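Local coordinates for protein CurH (Lyngbya majuscula, PDB 3KG7) that probably dehydrates a beta-hydroxyacyl intermediate of curacin biosynthesis, acting as the double-hotdog dehydratase domain of a polyketide synthase module, at residues C[16-20]-C[21-25]; C[28-32]-C[33-37]; C[47-51]-C[52-56]; C[78-81]-C[82-86]. All blocks are in the same frame, centred on the assembly; numbering follows the deposited sequence.

Contact 1: residues C[16-20]-C[21-25]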
loop_
_atom_site.group_PDB
_atom_site.type_symbol
_atom_site.label_atom_id
_atom_site.label_comp_id
_atom_site.label_asym_id
_atom_site.label_seq_id
_atom_site.Cartn_x
_atom_site.Cartn_y
_atom_site.Cartn_z
ATOM N N LEU C 16 1.097 -2.734 4.889
ATOM C CA LEU C 16 1.876 -2.592 3.665
ATOM C C LEU C 16 2.909 -1.496 3.820
ATOM O O LEU C 16 2.566 -0.367 4.137
ATOM C CB LEU C 16 0.973 -2.314 2.463
ATOM C CG LEU C 16 1.599 -2.575 1.087
ATOM C CD1 LEU C 16 2.037 -4.022 0.925
ATOM C CD2 LEU C 16 0.610 -2.207 -0.001
ATOM N N GLU C 17 4.176 -1.848 3.610
ATOM C CA GLU C 17 5.272 -0.883 3.625
ATOM C C GLU C 17 5.589 -0.414 2.211
ATOM O O GLU C 17 5.904 -1.223 1.324
ATOM C CB GLU C 17 6.510 -1.489 4.278
ATOM C CG GLU C 17 6.472 -1.454 5.802
ATOM C CD GLU C 17 7.462 -2.412 6.473
ATOM O OE1 GLU C 17 8.180 -3.158 5.770
ATOM O OE2 GLU C 17 7.511 -2.422 7.721
ATOM N N LEU C 18 5.500 0.895 2.003
ATOM C CA LEU C 18 5.676 1.458 0.676
ATOM C C LEU C 18 7.133 1.644 0.355
ATOM O O LEU C 18 7.865 2.311 1.074
ATOM C CB LEU C 18 4.870 2.743 0.520
ATOM C CG LEU C 18 3.374 2.461 0.679
ATOM C CD1 LEU C 18 2.583 3.683 0.326
ATOM C CD2 LEU C 18 2.943 1.273 -0.188
ATOM N N ALA C 19 7.563 1.008 -0.719
ATOM C CA ALA C 19 8.968 0.993 -1.066
ATOM C C ALA C 19 9.451 2.384 -1.457
ATOM O O ALA C 19 10.580 2.755 -1.147
ATOM C CB ALA C 19 9.211 0.004 -2.173
ATOM N N SER C 20 8.577 3.146 -2.114
ATOM C CA SER C 20 8.907 4.448 -2.680
ATOM C C SER C 20 9.126 5.545 -1.625
ATOM O O SER C 20 10.073 6.331 -1.720
ATOM C CB SER C 20 7.811 4.836 -3.676
ATOM O OG SER C 20 7.515 6.221 -3.643
ATOM N N THR C 21 8.270 5.560 -0.606
ATOM C CA THR C 21 8.184 6.668 0.341
ATOM C C THR C 21 8.695 6.347 1.750
ATOM O O THR C 21 9.110 7.244 2.494
ATOM C CB THR C 21 6.718 7.092 0.503
ATOM O OG1 THR C 21 5.988 6.021 1.108
ATOM C CG2 THR C 21 6.083 7.417 -0.850
ATOM N N GLY C 22 8.640 5.071 2.121
ATOM C CA GLY C 22 8.861 4.657 3.504
ATOM C C GLY C 22 7.605 4.901 4.332
ATOM O O GLY C 22 7.670 5.085 5.549
ATOM N N GLN C 23 6.456 4.927 3.667
ATOM C CA GLN C 23 5.185 5.024 4.363
ATOM C C GLN C 23 4.709 3.640 4.750
ATOM O O GLN C 23 5.243 2.639 4.276
ATOM C CB GLN C 23 4.125 5.689 3.482
ATOM C CG GLN C 23 4.213 7.200 3.427
ATOM C CD GLN C 23 3.590 7.783 2.164
ATOM O OE1 GLN C 23 3.373 7.082 1.167
ATOM N NE2 GLN C 23 3.314 9.082 2.195
ATOM N N THR C 24 3.699 3.589 5.610
ATOM C CA THR C 24 3.054 2.350 5.991
ATOM C C THR C 24 1.546 2.535 5.896
ATOM O O THR C 24 0.991 3.502 6.436
ATOM C CB THR C 24 3.430 1.972 7.433
ATOM O OG1 THR C 24 4.855 1.993 7.571
ATOM C CG2 THR C 24 2.941 0.583 7.778
ATOM N N ILE C 25 0.883 1.631 5.183
ATOM C CA ILE C 25 -0.578 1.657 5.107
ATOM C C ILE C 25 -1.103 0.441 5.821
ATOM O O ILE C 25 -0.630 -0.665 5.586
ATOM C CB ILE C 25 -1.140 1.618 3.658
ATOM C CG1 ILE C 25 -0.482 2.662 2.772
ATOM C CG2 ILE C 25 -2.651 1.873 3.644
ATOM C CD1 ILE C 25 -0.760 2.434 1.298
#

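Contact 2: residues C[28-32]-C[33-37]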
loop_
_atom_site.group_PDB
_atom_site.type_symbol
_atom_site.label_atom_id
_atom_site.label_comp_id
_atom_site.label_asym_id
_atom_site.label_seq_id
_atom_site.Cartn_x
_atom_site.Cartn_y
_atom_site.Cartn_z
ATOM N N GLN C 28 -7.981 -2.428 5.726
ATOM C CA GLN C 28 -8.936 -3.487 6.052
ATOM C C GLN C 28 -10.328 -3.081 5.625
ATOM O O GLN C 28 -10.589 -1.907 5.368
ATOM C CB GLN C 28 -8.959 -3.752 7.557
ATOM C CG GLN C 28 -9.610 -2.634 8.360
ATOM C CD GLN C 28 -9.340 -2.746 9.838
ATOM O OE1 GLN C 28 -9.498 -3.815 10.424
ATOM N NE2 GLN C 28 -8.929 -1.640 10.456
ATOM N N ASP C 29 -11.225 -4.057 5.578
ATOM C CA ASP C 29 -12.630 -3.784 5.343
ATOM C C ASP C 29 -13.372 -3.811 6.666
ATOM O O ASP C 29 -13.405 -4.840 7.347
ATOM C CB ASP C 29 -13.210 -4.781 4.335
ATOM C CG ASP C 29 -12.734 -4.508 2.914
ATOM O OD1 ASP C 29 -13.534 -4.673 1.972
ATOM O OD2 ASP C 29 -11.562 -4.108 2.731
ATOM N N ILE C 30 -13.952 -2.675 7.038
ATOM C CA ILE C 30 -14.647 -2.578 8.304
ATOM C C ILE C 30 -16.134 -2.796 8.110
ATOM O O ILE C 30 -16.765 -2.128 7.299
ATOM C CB ILE C 30 -14.373 -1.246 9.012
ATOM C CG1 ILE C 30 -12.861 -1.073 9.220
ATOM C CG2 ILE C 30 -15.155 -1.180 10.336
ATOM C CD1 ILE C 30 -12.448 0.126 10.084
ATOM N N ASN C 31 -16.671 -3.761 8.851
ATOM C CA ASN C 31 -18.106 -4.018 8.927
ATOM C C ASN C 31 -18.442 -4.714 10.243
ATOM O O ASN C 31 -17.556 -4.940 11.071
ATOM C CB ASN C 31 -18.566 -4.851 7.734
ATOM C CG ASN C 31 -17.665 -6.030 7.474
ATOM O OD1 ASN C 31 -17.289 -6.761 8.399
ATOM N ND2 ASN C 31 -17.299 -6.221 6.213
ATOM N N LEU C 32 -19.713 -5.058 10.434
ATOM C CA LEU C 32 -20.148 -5.694 11.677
ATOM C C LEU C 32 -19.659 -7.134 11.823
ATOM O O LEU C 32 -19.595 -7.659 12.925
ATOM C CB LEU C 32 -21.667 -5.590 11.849
ATOM C CG LEU C 32 -22.209 -4.175 12.117
ATOM C CD1 LEU C 32 -23.681 -4.231 12.489
ATOM C CD2 LEU C 32 -21.411 -3.436 13.196
ATOM N N ASN C 33 -19.307 -7.759 10.707
ATOM C CA ASN C 33 -18.673 -9.072 10.727
ATOM C C ASN C 33 -17.261 -9.027 11.300
ATOM O O ASN C 33 -16.932 -9.779 12.217
ATOM C CB ASN C 33 -18.633 -9.682 9.321
ATOM C CG ASN C 33 -19.599 -10.817 9.154
ATOM O OD1 ASN C 33 -20.502 -11.014 9.964
ATOM N ND2 ASN C 33 -19.412 -11.585 8.096
ATOM N N ASN C 34 -16.439 -8.150 10.730
ATOM C CA ASN C 34 -15.074 -7.932 11.176
ATOM C C ASN C 34 -15.021 -7.394 12.598
ATOM O O ASN C 34 -14.249 -7.884 13.434
ATOM C CB ASN C 34 -14.411 -6.908 10.257
ATOM C CG ASN C 34 -13.890 -7.517 8.984
ATOM O OD1 ASN C 34 -14.650 -8.062 8.174
ATOM N ND2 ASN C 34 -12.575 -7.424 8.790
ATOM N N HIS C 35 -15.856 -6.383 12.845
ATOM C CA HIS C 35 -15.829 -5.585 14.054
ATOM C C HIS C 35 -17.224 -5.475 14.663
ATOM O O HIS C 35 -17.804 -4.387 14.669
ATOM C CB HIS C 35 -15.340 -4.180 13.714
ATOM C CG HIS C 35 -13.906 -4.119 13.302
ATOM N ND1 HIS C 35 -12.892 -3.834 14.191
ATOM C CD2 HIS C 35 -13.317 -4.297 12.097
ATOM C CE1 HIS C 35 -11.735 -3.854 13.551
ATOM N NE2 HIS C 35 -11.965 -4.135 12.280
ATOM N N PRO C 36 -17.764 -6.588 15.196
ATOM C CA PRO C 36 -19.105 -6.548 15.758
ATOM C C PRO C 36 -19.302 -5.493 16.834
ATOM O O PRO C 36 -20.435 -5.076 17.068
ATOM C CB PRO C 36 -19.279 -7.947 16.357
ATOM C CG PRO C 36 -17.920 -8.493 16.479
ATOM C CD PRO C 36 -17.183 -7.934 15.312
ATOM N N TRP C 37 -18.220 -5.066 17.479
ATOM C CA TRP C 37 -18.315 -4.099 18.582
ATOM C C TRP C 37 -18.927 -2.767 18.168
ATOM O O TRP C 37 -19.594 -2.122 18.968
ATOM C CB TRP C 37 -16.958 -3.871 19.254
ATOM C CG TRP C 37 -15.876 -3.310 18.368
ATOM C CD1 TRP C 37 -15.008 -4.020 17.584
ATOM C CD2 TRP C 37 -15.534 -1.929 18.197
ATOM N NE1 TRP C 37 -14.156 -3.163 16.926
ATOM C CE2 TRP C 37 -14.454 -1.874 17.289
ATOM C CE3 TRP C 37 -16.040 -0.728 18.720
ATOM C CZ2 TRP C 37 -13.865 -0.668 16.894
ATOM C CZ3 TRP C 37 -15.456 0.474 18.323
ATOM C CH2 TRP C 37 -14.374 0.490 17.420
#

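Contact 3: residues C[47-51]-C[52-56]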
loop_
_atom_site.group_PDB
_atom_site.type_symbol
_atom_site.label_atom_id
_atom_site.label_comp_id
_atom_site.label_asym_id
_atom_site.label_seq_id
_atom_site.Cartn_x
_atom_site.Cartn_y
_atom_site.Cartn_z
ATOM N N PRO C 47 -24.698 2.435 14.149
ATOM C CA PRO C 47 -23.356 2.023 14.547
ATOM C C PRO C 47 -22.331 3.015 14.014
ATOM O O PRO C 47 -22.254 3.251 12.799
ATOM C CB PRO C 47 -23.189 0.653 13.875
ATOM C CG PRO C 47 -24.598 0.175 13.624
ATOM C CD PRO C 47 -25.371 1.419 13.318
ATOM N N VAL C 48 -21.576 3.611 14.936
ATOM C CA VAL C 48 -20.554 4.608 14.610
ATOM C C VAL C 48 -19.280 4.301 15.372
ATOM O O VAL C 48 -19.341 3.903 16.533
ATOM C CB VAL C 48 -21.014 6.034 15.009
ATOM C CG1 VAL C 48 -19.893 7.044 14.799
ATOM C CG2 VAL C 48 -22.270 6.446 14.230
ATOM N N ILE C 49 -18.138 4.496 14.713
ATOM C CA ILE C 49 -16.810 4.363 15.335
ATOM C C ILE C 49 -16.468 5.642 16.085
ATOM O O ILE C 49 -16.302 6.696 15.458
ATOM C CB ILE C 49 -15.708 4.180 14.283
ATOM C CG1 ILE C 49 -15.921 2.917 13.458
ATOM C CG2 ILE C 49 -14.320 4.166 14.941
ATOM C CD1 ILE C 49 -14.850 2.721 12.427
ATOM N N PRO C 50 -16.334 5.565 17.421
ATOM C CA PRO C 50 -15.918 6.767 18.143
ATOM C C PRO C 50 -14.472 7.159 17.791
ATOM O O PRO C 50 -13.600 6.295 17.581
ATOM C CB PRO C 50 -16.057 6.369 19.612
ATOM C CG PRO C 50 -15.902 4.884 19.604
ATOM C CD PRO C 50 -16.524 4.415 18.321
ATOM N N GLY C 51 -14.259 8.470 17.705
ATOM C CA GLY C 51 -12.986 9.060 17.289
ATOM C C GLY C 51 -11.749 8.489 17.948
ATOM O O GLY C 51 -10.751 8.221 17.267
ATOM N N VAL C 52 -11.802 8.293 19.265
ATOM C CA VAL C 52 -10.636 7.772 19.999
ATOM C C VAL C 52 -10.104 6.414 19.491
ATOM O O VAL C 52 -8.968 6.041 19.789
ATOM C CB VAL C 52 -10.840 7.749 21.545
ATOM C CG1 VAL C 52 -11.022 9.169 22.082
ATOM C CG2 VAL C 52 -11.999 6.831 21.955
ATOM N N SER C 53 -10.913 5.703 18.707
ATOM C CA SER C 53 -10.506 4.430 18.101
ATOM C C SER C 53 -9.273 4.589 17.244
ATOM O O SER C 53 -8.410 3.709 17.207
ATOM C CB SER C 53 -11.624 3.846 17.241
ATOM O OG SER C 53 -12.818 3.754 17.984
ATOM N N TYR C 54 -9.194 5.711 16.543
ATOM C CA TYR C 54 -8.055 5.961 15.665
ATOM C C TYR C 54 -6.772 6.183 16.449
ATOM O O TYR C 54 -5.700 5.812 15.982
ATOM C CB TYR C 54 -8.360 7.108 14.698
ATOM C CG TYR C 54 -9.672 6.884 13.987
ATOM C CD1 TYR C 54 -9.876 5.745 13.214
ATOM C CD2 TYR C 54 -10.722 7.791 14.112
ATOM C CE1 TYR C 54 -11.092 5.519 12.578
ATOM C CE2 TYR C 54 -11.927 7.580 13.467
ATOM C CZ TYR C 54 -12.107 6.444 12.710
ATOM O OH TYR C 54 -13.296 6.233 12.073
ATOM N N ILE C 55 -6.893 6.747 17.653
ATOM C CA ILE C 55 -5.753 6.877 18.545
ATOM C C ILE C 55 -5.290 5.475 18.916
ATOM O O ILE C 55 -4.092 5.170 18.851
ATOM C CB ILE C 55 -6.072 7.686 19.825
ATOM C CG1 ILE C 55 -6.787 9.000 19.483
ATOM C CG2 ILE C 55 -4.775 7.970 20.596
ATOM C CD1 ILE C 55 -7.423 9.706 20.669
ATOM N N ALA C 56 -6.252 4.629 19.291
ATOM C CA ALA C 56 -6.001 3.228 19.592
ATOM C C ALA C 56 -5.227 2.569 18.468
ATOM O O ALA C 56 -4.216 1.904 18.715
ATOM C CB ALA C 56 -7.300 2.512 19.805
#

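Contact 4: residues C[78-81]-C[82-86]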
loop_
_atom_site.group_PDB
_atom_site.type_symbol
_atom_site.label_atom_id
_atom_site.label_comp_id
_atom_site.label_asym_id
_atom_site.label_seq_id
_atom_site.Cartn_x
_atom_site.Cartn_y
_atom_site.Cartn_z
ATOM N N PHE C 78 -19.539 5.604 9.858
ATOM C CA PHE C 78 -20.762 4.937 10.323
ATOM C C PHE C 78 -21.183 3.797 9.392
ATOM O O PHE C 78 -20.802 3.755 8.217
ATOM C CB PHE C 78 -21.908 5.939 10.540
ATOM C CG PHE C 78 -22.341 6.660 9.293
ATOM C CD1 PHE C 78 -23.430 6.201 8.546
ATOM C CD2 PHE C 78 -21.679 7.809 8.870
ATOM C CE1 PHE C 78 -23.847 6.868 7.389
ATOM C CE2 PHE C 78 -22.081 8.479 7.716
ATOM C CZ PHE C 78 -23.170 8.010 6.974
ATOM N N LEU C 79 -21.952 2.864 9.933
ATOM C CA LEU C 79 -22.435 1.735 9.160
ATOM C C LEU C 79 -23.946 1.833 9.092
ATOM O O LEU C 79 -24.652 1.442 10.026
ATOM C CB LEU C 79 -21.968 0.421 9.786
ATOM C CG LEU C 79 -20.451 0.355 10.021
ATOM C CD1 LEU C 79 -20.051 -0.962 10.658
ATOM C CD2 LEU C 79 -19.666 0.576 8.730
ATOM N N ALA C 80 -24.429 2.401 7.988
ATOM C CA ALA C 80 -25.856 2.660 7.801
ATOM C C ALA C 80 -26.653 1.370 7.904
ATOM O O ALA C 80 -27.514 1.232 8.765
ATOM C CB ALA C 80 -26.105 3.340 6.461
ATOM N N GLU C 81 -26.327 0.420 7.037
ATOM C CA GLU C 81 -27.022 -0.855 6.982
ATOM C C GLU C 81 -26.244 -1.982 7.646
ATOM O O GLU C 81 -25.032 -1.897 7.822
ATOM C CB GLU C 81 -27.357 -1.189 5.533
ATOM C CG GLU C 81 -28.526 -0.375 5.029
ATOM C CD GLU C 81 -28.243 0.293 3.708
ATOM O OE1 GLU C 81 -27.825 -0.410 2.763
ATOM O OE2 GLU C 81 -28.447 1.524 3.617
ATOM N N SER C 82 -26.968 -3.037 8.012
ATOM C CA SER C 82 -26.404 -4.205 8.681
ATOM C C SER C 82 -25.211 -4.802 7.938
ATOM O O SER C 82 -24.311 -5.364 8.561
ATOM C CB SER C 82 -27.484 -5.277 8.873
ATOM O OG SER C 82 -28.077 -5.641 7.633
ATOM N N ASN C 83 -25.212 -4.668 6.613
ATOM C CA ASN C 83 -24.190 -5.276 5.750
ATOM C C ASN C 83 -23.199 -4.285 5.125
ATOM O O ASN C 83 -22.382 -4.664 4.280
ATOM C CB ASN C 83 -24.856 -6.110 4.650
ATOM C CG ASN C 83 -26.039 -5.402 4.019
ATOM O OD1 ASN C 83 -25.916 -4.291 3.493
ATOM N ND2 ASN C 83 -27.202 -6.039 4.083
ATOM N N THR C 84 -23.279 -3.024 5.543
ATOM C CA THR C 84 -22.376 -1.987 5.055
ATOM C C THR C 84 -20.923 -2.341 5.349
ATOM O O THR C 84 -20.582 -2.694 6.480
ATOM C CB THR C 84 -22.715 -0.616 5.663
ATOM O OG1 THR C 84 -24.038 -0.236 5.253
ATOM C CG2 THR C 84 -21.713 0.442 5.210
ATOM N N THR C 85 -20.095 -2.267 4.307
ATOM C CA THR C 85 -18.651 -2.463 4.396
ATOM C C THR C 85 -17.982 -1.174 3.987
ATOM O O THR C 85 -18.295 -0.614 2.948
ATOM C CB THR C 85 -18.167 -3.596 3.446
ATOM O OG1 THR C 85 -18.572 -4.864 3.969
ATOM C CG2 THR C 85 -16.640 -3.598 3.277
ATOM N N ARG C 86 -17.059 -0.709 4.815
ATOM C CA ARG C 86 -16.247 0.449 4.486
ATOM C C ARG C 86 -14.783 0.062 4.375
ATOM O O ARG C 86 -14.184 -0.436 5.325
ATOM C CB ARG C 86 -16.452 1.567 5.516
ATOM C CG ARG C 86 -17.848 2.138 5.471
ATOM C CD ARG C 86 -17.850 3.604 5.773
ATOM N NE ARG C 86 -18.486 4.349 4.697
ATOM C CZ ARG C 86 -17.850 5.174 3.879
ATOM N NH1 ARG C 86 -16.551 5.400 4.013
ATOM N NH2 ARG C 86 -18.524 5.786 2.930
#

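Contact 1: residues C[16-20]-C[21-25]
Leu16 and Ile25 form an antiparallel hydrogen-bonded pair, Leu16 N reaching Ile25 O at 2.8 Å and Ile25 N returning to Leu16 O at the same length, while the next pair, Glu17 with Thr24, is non-hydrogen-bonded. Beyond it Leu18 N gives a nearly straight bond to Gln23 O (2.9 Å, 171° at the hydrogen), and Gly22 N bonds back to Leu18 O at 3.1 Å. The four residues between follow helical backbone angles from Ala19 to Thr21 and turn left-handed at Gly22 (phi 79°), as suits a glycine. The result is a beta hairpin joining strands 14-17 and 24-30 at the edge of the sheet within this chain, where it meets the second subunit of the dimer. Thr21 stiffens its loop: a chi1 of 65° sets OG1 between its own backbone N and carbonyl carbon, from where it accepts a hydrogen bond from Gln23 N at 2.8 Å, an ST turn. The same hydroxyl gives a weak bond to Gln23 OE1. On one face Leu18 CD1 meets the end of Ile25, CD1 to CD1 3.7 Å, and also approaches Gln23 OE1 at 3.6 Å, the leucine lying at a slant to both side chains. On the other face Glu17 and Thr24 run side by side, but the carboxylate finds its salt bridge at Arg108 of the second subunit. Gln89 of that subunit also bonds Glu17 O and Ala19 N, and its Leu16 packs on Leu16.

Contact 2: residues C[28-32]-C[33-37]
His35 and Gln28 meet through their side chains: His35 NE2 donates to Gln28 OE1 at 3.1 Å. The oxygen lies almost in the imidazole plane, at the ring edge, yet the donor stands well above the amide plane, the two flat groups being turned 73° apart. The other ring nitrogen is engaged too, since ND1 of His35 accepts from Trp37 NE1 at 3.1 Å, again close to the imidazole plane. Held at two edge positions, the ring has little freedom to rotate, and this pattern fits a hydrogen on NE2 with the lone pair on ND1.

A second group of bonds shapes the backbone. Asn31 OD1 takes the N-H of Asn34 at 2.8 Å, nearly straight at 173°. A chi1 of 47° folds the Asn31 amide back over the main chain and so brings OD1 to that N-H; the backbone O of the same residue takes His35 N, also at 2.8 Å. One asparagine thus ties down the turn following the strand with both its oxygens.

Apolar contact is slighter: Ile30 CG2 approaches His35 CD2 at 4.0 Å.

Among its neighbours, the contact leaves strand 24-30 while Gln28 still bonds by its backbone to Thr88 of strand 86-92 beside it. Gln28 NE2 binds Leu11 O, and Trp37 lies against helices 52-62 and 202-207, with its ring edge-to-face with His201.

Contact 3: residues C[47-51]-C[52-56]
Ser53 grips Pro50 twice through a single acceptor: OG donates to Pro50 O at 2.7 Å, lying in the carbonyl plane, while Ser53 N reaches that oxygen at 3.0 Å from above the plane, 36° out of it. A chi1 of -53° places OG beside the serine's own backbone N, which is why hydroxyl and amide can converge on one carbonyl. This two-bond grip is the firmly held part of the contact, and CG2 of Ile49 lies alongside the serine side chain. One residue further on, Tyr54 N bonds to Gly51 O at 3.0 Å, also from above the carbonyl plane, so each of two successive carbonyls receives the N-H three residues later as the chain winds into helix 52-62. That helix is the central helix of a hotdog, and Pro50 follows His41 by nine residues, the histidine-to-proline spacing of the HxxxGxxxxP motif, consistent with this family. His41 itself touches Pro50 and donates to Val48 O, and Asp206 of helix 202-207 packs on Pro50 as well. By contrast, the Tyr54 side chain meets Ile49 through apolar contact. It runs roughly perpendicular to that of Ile49, OH coming 3.7 Å from Ile49 CG2, and leans on His119, Ala120 and Met122 of strand 117-124. Gly51, whose carbonyl approaches CD2 of the Tyr54 ring, is partly exposed.

Contact 4: residues C[78-81]-C[82-86]
Thr84 and Glu81 hold each other by two bonds: Glu81 N donates to Thr84 OG1 at 3.0 Å (147° at the hydrogen), and Thr84 N donates to Glu81 O at 3.1 Å. The second of these closes a type I beta turn from Glu81 to Thr84, its donor standing far above the carbonyl plane. With chi1 at -63°, the threonine hydroxyl lies beside its own backbone N and faces the start of the turn, while CG2 is left to meet Leu79, 4.1 Å from its CD2.

In the next shell, Leu79 CD2 also rests on the aliphatic part of Arg86, CG at 4.0 Å, the two side chains lying alongside with their ends pointing opposite ways. Arg86 CD passes 3.8 Å from Phe78 O. Further out, the guanidinium bonds through NH1 to Ser107 OG and has a long, weak ion pair with Glu114, while Leu79 packs on Leu32.

The loop entering strand 86-92 is therefore closed by backbone and hydroxyl groups that carry no charge; consequently its geometry should depend little on the ionisation of Glu81, which lies exposed at the bend.

Contacts 2, 3 and 4 form one cluster. Contacts 2 and 4, their centres about 9 Å apart, share a backbone bond from Ile30 N to Arg86 O (2.8 Å) and a side-chain one, Asn31 ND2 to Thr85 OG1 (2.9 Å). Contact 3 meets contact 2 where Trp37 CH2 packs on Ser53 OG at 3.7 Å, and contact 4 through Pro47 O and Leu79 N at 2.9 Å. Contact 1 stands apart at the dimer interface, its centre about 25 Å from that of contact 2 but linked to it along strand 24-30. Contact 3, adjoining both His41 and Asp206, probably lies nearest the active site, as related dehydratases use a histidine and an aspartate.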